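Local coordinates for protein 4-oxalocrotonate tautomerase family enzyme (Burkholderia sp. RPE67, PDB 6VVM) that belongs to the tautomerase superfamily and assembles as a trimer, each chain joining two similar beta-alpha-beta halves into one mixed four-stranded sheet, at residues 1-13 against 33-46. Sequence-based numbering, arbitrary orientation.
Sequences PTLEVYLPQGHSD and APAESVRILLTELP
Thr2 to Pro8 pair with Arg39 to Leu45 as the two parallel strands of a beta-alpha-beta unit, the building block of the tautomerase fold, with helix 13-31 as the crossover. Their axes come within 4.7 Å and are inclined by 16°, and backbone hydrogen bonds join them all along, the first from Arg39 N to Pro1 O and the last strong one from Leu45 N to Leu7 O.

On the helix side, Leu3, Val5 and Leu7 interlock with Ile40 and Leu42. Leu42 CD2 presses on Val5 CB at 3.6 Å, the two side chains lying alongside each other. Leu7 swings its CG between its own backbone N and carbonyl carbon (chi1 74°), which lays CD2 against the Thr43 carbonyl and Leu42 CB.

The other side faces neighbouring subunits. Leu41 is a bump with two flanks: CD2 fits against Thr2 CG2 (3.7 Å), while CD1 lies 3.6 Å from Glu4 CD. Beyond it, Thr43 OG1 donates to Glu4 OE2 at 2.6 Å on the anti side of the carboxylate; the same oxygen forms a salt bridge with Lys104 of the second subunit, so that one oxygen has two partners, one of them in another chain. Thr43 CB sits over the rim of one Tyr6 ring face, and Leu45 CD1 fills in near the ring edge, 3.7 Å from Tyr6 CD2.

At the N-terminus, Pro1 fits its ring into a hollow of Ala33, Ser37 and Val38, with Pro1 CD 3.7 Å from Ala33 CB. Alongside, two waters bridge Thr2 OG1 to Arg39; the one accepting from Arg39 NH1, at 2.8 Å, lies in the guanidinium plane.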
loop_
_atom_site.group_PDB
_atom_site.type_symbol
_atom_site.label_atom_id
_atom_site.label_comp_id
_atom_site.label_asym_id
_atom_site.label_seq_id
_atom_site.Cartn_x
_atom_site.Cartn_y
_atom_site.Cartn_z
ATOM N N PRO A 1 3.413 -13.878 4.619
ATOM C CA PRO A 1 2.866 -12.541 4.884
ATOM C C PRO A 1 3.808 -11.438 4.434
ATOM O O PRO A 1 5.036 -11.600 4.482
ATOM C CB PRO A 1 2.701 -12.512 6.417
ATOM C CG PRO A 1 2.788 -13.914 6.859
ATOM C CD PRO A 1 3.672 -14.618 5.865
ATOM N N THR A 2 3.231 -10.322 3.995
ATOM C CA THR A 2 3.986 -9.128 3.653
ATOM C C THR A 2 3.551 -8.018 4.601
ATOM O O THR A 2 2.375 -7.645 4.620
ATOM C CB THR A 2 3.757 -8.699 2.198
ATOM O OG1 THR A 2 4.178 -9.730 1.294
ATOM C CG2 THR A 2 4.535 -7.427 1.912
ATOM N N LEU A 3 4.488 -7.511 5.393
ATOM C CA LEU A 3 4.222 -6.423 6.322
ATOM C C LEU A 3 4.829 -5.132 5.790
ATOM O O LEU A 3 5.950 -5.124 5.271
ATOM C CB LEU A 3 4.792 -6.711 7.715
ATOM C CG LEU A 3 4.565 -8.098 8.316
ATOM C CD1 LEU A 3 5.036 -8.096 9.760
ATOM C CD2 LEU A 3 3.080 -8.471 8.210
ATOM N N GLU A 4 4.100 -4.033 5.942
ATOM C CA GLU A 4 4.640 -2.723 5.611
ATOM C C GLU A 4 4.435 -1.842 6.831
ATOM O O GLU A 4 3.307 -1.707 7.317
ATOM C CB GLU A 4 3.984 -2.114 4.357
ATOM C CG GLU A 4 4.384 -0.638 4.171
ATOM C CD GLU A 4 4.039 -0.020 2.825
ATOM O OE1 GLU A 4 3.118 -0.505 2.125
ATOM O OE2 GLU A 4 4.713 0.978 2.473
ATOM N N VAL A 5 5.525 -1.287 7.353
ATOM C CA VAL A 5 5.470 -0.409 8.509
ATOM C C VAL A 5 5.763 1.018 8.064
ATOM O O VAL A 5 6.844 1.311 7.539
ATOM C CB VAL A 5 6.444 -0.848 9.610
ATOM C CG1 VAL A 5 6.226 -0.001 10.843
ATOM C CG2 VAL A 5 6.242 -2.322 9.916
ATOM N N TYR A 6 4.804 1.901 8.292
ATOM C CA TYR A 6 5.014 3.339 8.171
ATOM C C TYR A 6 5.584 3.870 9.484
ATOM O O TYR A 6 4.956 3.736 10.545
ATOM C CB TYR A 6 3.705 4.034 7.826
ATOM C CG TYR A 6 3.306 3.848 6.387
ATOM C CD1 TYR A 6 2.594 2.725 5.981
ATOM C CD2 TYR A 6 3.657 4.787 5.433
ATOM C CE1 TYR A 6 2.228 2.556 4.667
ATOM C CE2 TYR A 6 3.293 4.635 4.115
ATOM C CZ TYR A 6 2.579 3.524 3.734
ATOM O OH TYR A 6 2.224 3.392 2.414
ATOM N N LEU A 7 6.786 4.425 9.418
ATOM C CA LEU A 7 7.478 4.924 10.597
ATOM C C LEU A 7 8.197 6.219 10.249
ATOM O O LEU A 7 8.421 6.519 9.071
ATOM C CB LEU A 7 8.455 3.877 11.164
ATOM C CG LEU A 7 9.784 3.546 10.476
ATOM C CD1 LEU A 7 10.538 2.492 11.301
ATOM C CD2 LEU A 7 9.583 3.047 9.042
ATOM N N PRO A 8 8.518 7.037 11.243
ATOM C CA PRO A 8 9.234 8.281 10.966
ATOM C C PRO A 8 10.715 8.023 10.738
ATOM O O PRO A 8 11.250 6.971 11.087
ATOM C CB PRO A 8 9.021 9.114 12.236
ATOM C CG PRO A 8 8.057 8.329 13.095
ATOM C CD PRO A 8 8.186 6.903 12.674
ATOM N N GLN A 9 11.370 9.018 10.148
ATOM C CA GLN A 9 12.822 9.019 10.005
ATOM C C GLN A 9 13.497 9.102 11.369
ATOM O O GLN A 9 12.883 9.456 12.380
ATOM C CB GLN A 9 13.290 10.207 9.153
ATOM C CG GLN A 9 12.924 10.140 7.686
ATOM C CD GLN A 9 13.228 11.435 6.944
ATOM O OE1 GLN A 9 13.244 12.526 7.529
ATOM N NE2 GLN A 9 13.468 11.321 5.650
ATOM N N GLY A 10 14.788 8.782 11.391
ATOM C CA GLY A 10 15.602 8.957 12.579
ATOM C C GLY A 10 15.949 7.685 13.331
ATOM O O GLY A 10 16.817 7.736 14.212
ATOM N N HIS A 11 15.305 6.553 13.037
ATOM C CA HIS A 11 15.601 5.316 13.755
ATOM C C HIS A 11 16.862 4.671 13.200
ATOM O O HIS A 11 17.076 4.638 11.986
ATOM C CB HIS A 11 14.426 4.344 13.664
ATOM C CG HIS A 11 13.226 4.776 14.451
ATOM N ND1 HIS A 11 13.244 4.905 15.824
ATOM C CD2 HIS A 11 11.973 5.110 14.060
ATOM C CE1 HIS A 11 12.055 5.298 16.245
ATOM N NE2 HIS A 11 11.264 5.430 15.195
ATOM N N SER A 12 17.698 4.154 14.099
ATOM C CA SER A 12 18.980 3.615 13.686
ATOM C C SER A 12 18.784 2.360 12.843
ATOM O O SER A 12 17.725 1.727 12.847
ATOM C CB SER A 12 19.849 3.288 14.904
ATOM O OG SER A 12 19.217 2.313 15.714
ATOM N N ASP A 13 19.828 2.016 12.093
ATOM C CA ASP A 13 19.774 0.792 11.313
ATOM C C ASP A 13 19.642 -0.420 12.221
ATOM O O ASP A 13 18.912 -1.363 11.900
ATOM C CB ASP A 13 21.008 0.691 10.423
ATOM C CG ASP A 13 21.000 1.734 9.306
ATOM O OD1 ASP A 13 19.905 2.176 8.913
ATOM O OD2 ASP A 13 22.084 2.111 8.828
ATOM N N ALA A 33 2.845 -18.569 10.470
ATOM C CA ALA A 33 3.564 -18.595 9.212
ATOM C C ALA A 33 5.031 -18.919 9.476
ATOM O O ALA A 33 5.598 -18.458 10.474
ATOM C CB ALA A 33 3.444 -17.245 8.495
ATOM N N PRO A 34 5.669 -19.708 8.620
ATOM C CA PRO A 34 7.112 -19.934 8.771
ATOM C C PRO A 34 7.867 -18.618 8.682
ATOM O O PRO A 34 7.578 -17.781 7.826
ATOM C CB PRO A 34 7.462 -20.851 7.594
ATOM C CG PRO A 34 6.165 -21.396 7.110
ATOM C CD PRO A 34 5.107 -20.407 7.453
ATOM N N ALA A 35 8.842 -18.437 9.576
ATOM C CA ALA A 35 9.633 -17.210 9.610
ATOM C C ALA A 35 10.066 -16.766 8.222
ATOM O O ALA A 35 9.984 -15.582 7.886
ATOM C CB ALA A 35 10.870 -17.384 10.491
ATOM N N GLU A 36 10.493 -17.724 7.399
ATOM C CA GLU A 36 11.038 -17.410 6.088
ATOM C C GLU A 36 9.995 -16.844 5.129
ATOM O O GLU A 36 10.363 -16.250 4.112
ATOM C CB GLU A 36 11.662 -18.675 5.498
ATOM C CG GLU A 36 10.716 -19.873 5.531
ATOM C CD GLU A 36 10.933 -20.791 6.732
ATOM O OE1 GLU A 36 10.843 -22.028 6.548
ATOM O OE2 GLU A 36 11.196 -20.290 7.853
ATOM N N SER A 37 8.710 -17.030 5.408
ATOM C CA SER A 37 7.666 -16.510 4.544
ATOM C C SER A 37 7.264 -15.086 4.917
ATOM O O SER A 37 6.395 -14.517 4.263
ATOM C CB SER A 37 6.439 -17.422 4.585
ATOM O OG SER A 37 5.707 -17.250 5.784
ATOM N N VAL A 38 7.852 -14.517 5.958
ATOM C CA VAL A 38 7.528 -13.153 6.380
ATOM C C VAL A 38 8.464 -12.192 5.670
ATOM O O VAL A 38 9.679 -12.224 5.898
ATOM C CB VAL A 38 7.634 -13.008 7.904
ATOM C CG1 VAL A 38 7.324 -11.556 8.332
ATOM C CG2 VAL A 38 6.691 -13.984 8.574
ATOM N N ARG A 39 7.896 -11.346 4.800
ATOM C CA ARG A 39 8.607 -10.268 4.126
ATOM C C ARG A 39 8.167 -8.931 4.715
ATOM O O ARG A 39 6.967 -8.685 4.884
ATOM C CB ARG A 39 8.338 -10.285 2.612
ATOM C CG ARG A 39 9.053 -11.412 1.865
ATOM C CD ARG A 39 8.343 -11.784 0.553
ATOM N NE ARG A 39 6.979 -12.250 0.802
ATOM C CZ ARG A 39 6.657 -13.502 1.129
ATOM N NH1 ARG A 39 5.385 -13.835 1.342
ATOM N NH2 ARG A 39 7.599 -14.427 1.244
ATOM N N ILE A 40 9.127 -8.071 5.033
ATOM C CA ILE A 40 8.824 -6.785 5.658
ATOM C C ILE A 40 9.400 -5.647 4.828
ATOM O O ILE A 40 10.555 -5.697 4.396
ATOM C CB ILE A 40 9.364 -6.720 7.099
ATOM C CG1 ILE A 40 8.743 -7.840 7.938
ATOM C CG2 ILE A 40 9.094 -5.337 7.731
ATOM C CD1 ILE A 40 9.302 -7.930 9.298
ATOM N N LEU A 41 8.624 -4.584 4.663
ATOM C CA LEU A 41 9.163 -3.339 4.140
ATOM C C LEU A 41 8.857 -2.237 5.130
ATOM O O LEU A 41 7.712 -2.097 5.572
ATOM C CB LEU A 41 8.604 -2.981 2.749
ATOM C CG LEU A 41 7.098 -2.913 2.484
ATOM C CD1 LEU A 41 6.788 -1.881 1.353
ATOM C CD2 LEU A 41 6.556 -4.279 2.107
ATOM N N LEU A 42 9.887 -1.495 5.511
ATOM C CA LEU A 42 9.743 -0.311 6.343
ATOM C C LEU A 42 9.694 0.898 5.420
ATOM O O LEU A 42 10.563 1.051 4.557
ATOM C CB LEU A 42 10.902 -0.175 7.332
ATOM C CG LEU A 42 11.147 -1.436 8.166
ATOM C CD1 LEU A 42 12.376 -1.257 9.043
ATOM C CD2 LEU A 42 9.901 -1.756 8.982
ATOM N N THR A 43 8.668 1.726 5.581
ATOM C CA THR A 43 8.487 2.924 4.757
ATOM C C THR A 43 8.688 4.137 5.660
ATOM O O THR A 43 7.777 4.545 6.389
ATOM C CB THR A 43 7.119 2.913 4.081
ATOM O OG1 THR A 43 7.057 1.808 3.167
ATOM C CG2 THR A 43 6.889 4.222 3.286
ATOM N N GLU A 44 9.908 4.672 5.647
ATOM C CA GLU A 44 10.254 5.839 6.445
ATOM C C GLU A 44 9.684 7.096 5.799
ATOM O O GLU A 44 9.816 7.287 4.592
ATOM C CB GLU A 44 11.772 5.989 6.537
ATOM C CG GLU A 44 12.451 5.228 7.629
ATOM C CD GLU A 44 13.916 5.623 7.756
ATOM O OE1 GLU A 44 14.403 6.425 6.921
ATOM O OE2 GLU A 44 14.571 5.138 8.691
ATOM N N LEU A 45 9.069 7.963 6.608
ATOM C CA LEU A 45 8.509 9.201 6.081
ATOM C C LEU A 45 9.030 10.417 6.835
ATOM O O LEU A 45 9.127 10.401 8.070
ATOM C CB LEU A 45 6.972 9.192 6.157
ATOM C CG LEU A 45 6.255 8.101 5.369
ATOM C CD1 LEU A 45 4.743 8.331 5.404
ATOM C CD2 LEU A 45 6.761 8.058 3.933
ATOM N N PRO A 46 9.355 11.492 6.124
ATOM C CA PRO A 46 9.636 12.762 6.800
ATOM C C PRO A 46 8.386 13.299 7.488
ATOM O O PRO A 46 7.253 12.987 7.114
ATOM C CB PRO A 46 10.092 13.681 5.662
ATOM C CG PRO A 46 9.453 13.096 4.418
ATOM C CD PRO A 46 9.419 11.601 4.653
HETATM O O HOH W 1 3.102 -12.299 1.234
HETATM O O HOH W 2 5.484 -10.413 -1.030
HETATM O O HOH W 3 13.382 5.532 10.975
HETATM O O HOH W 4 14.493 8.439 5.375
#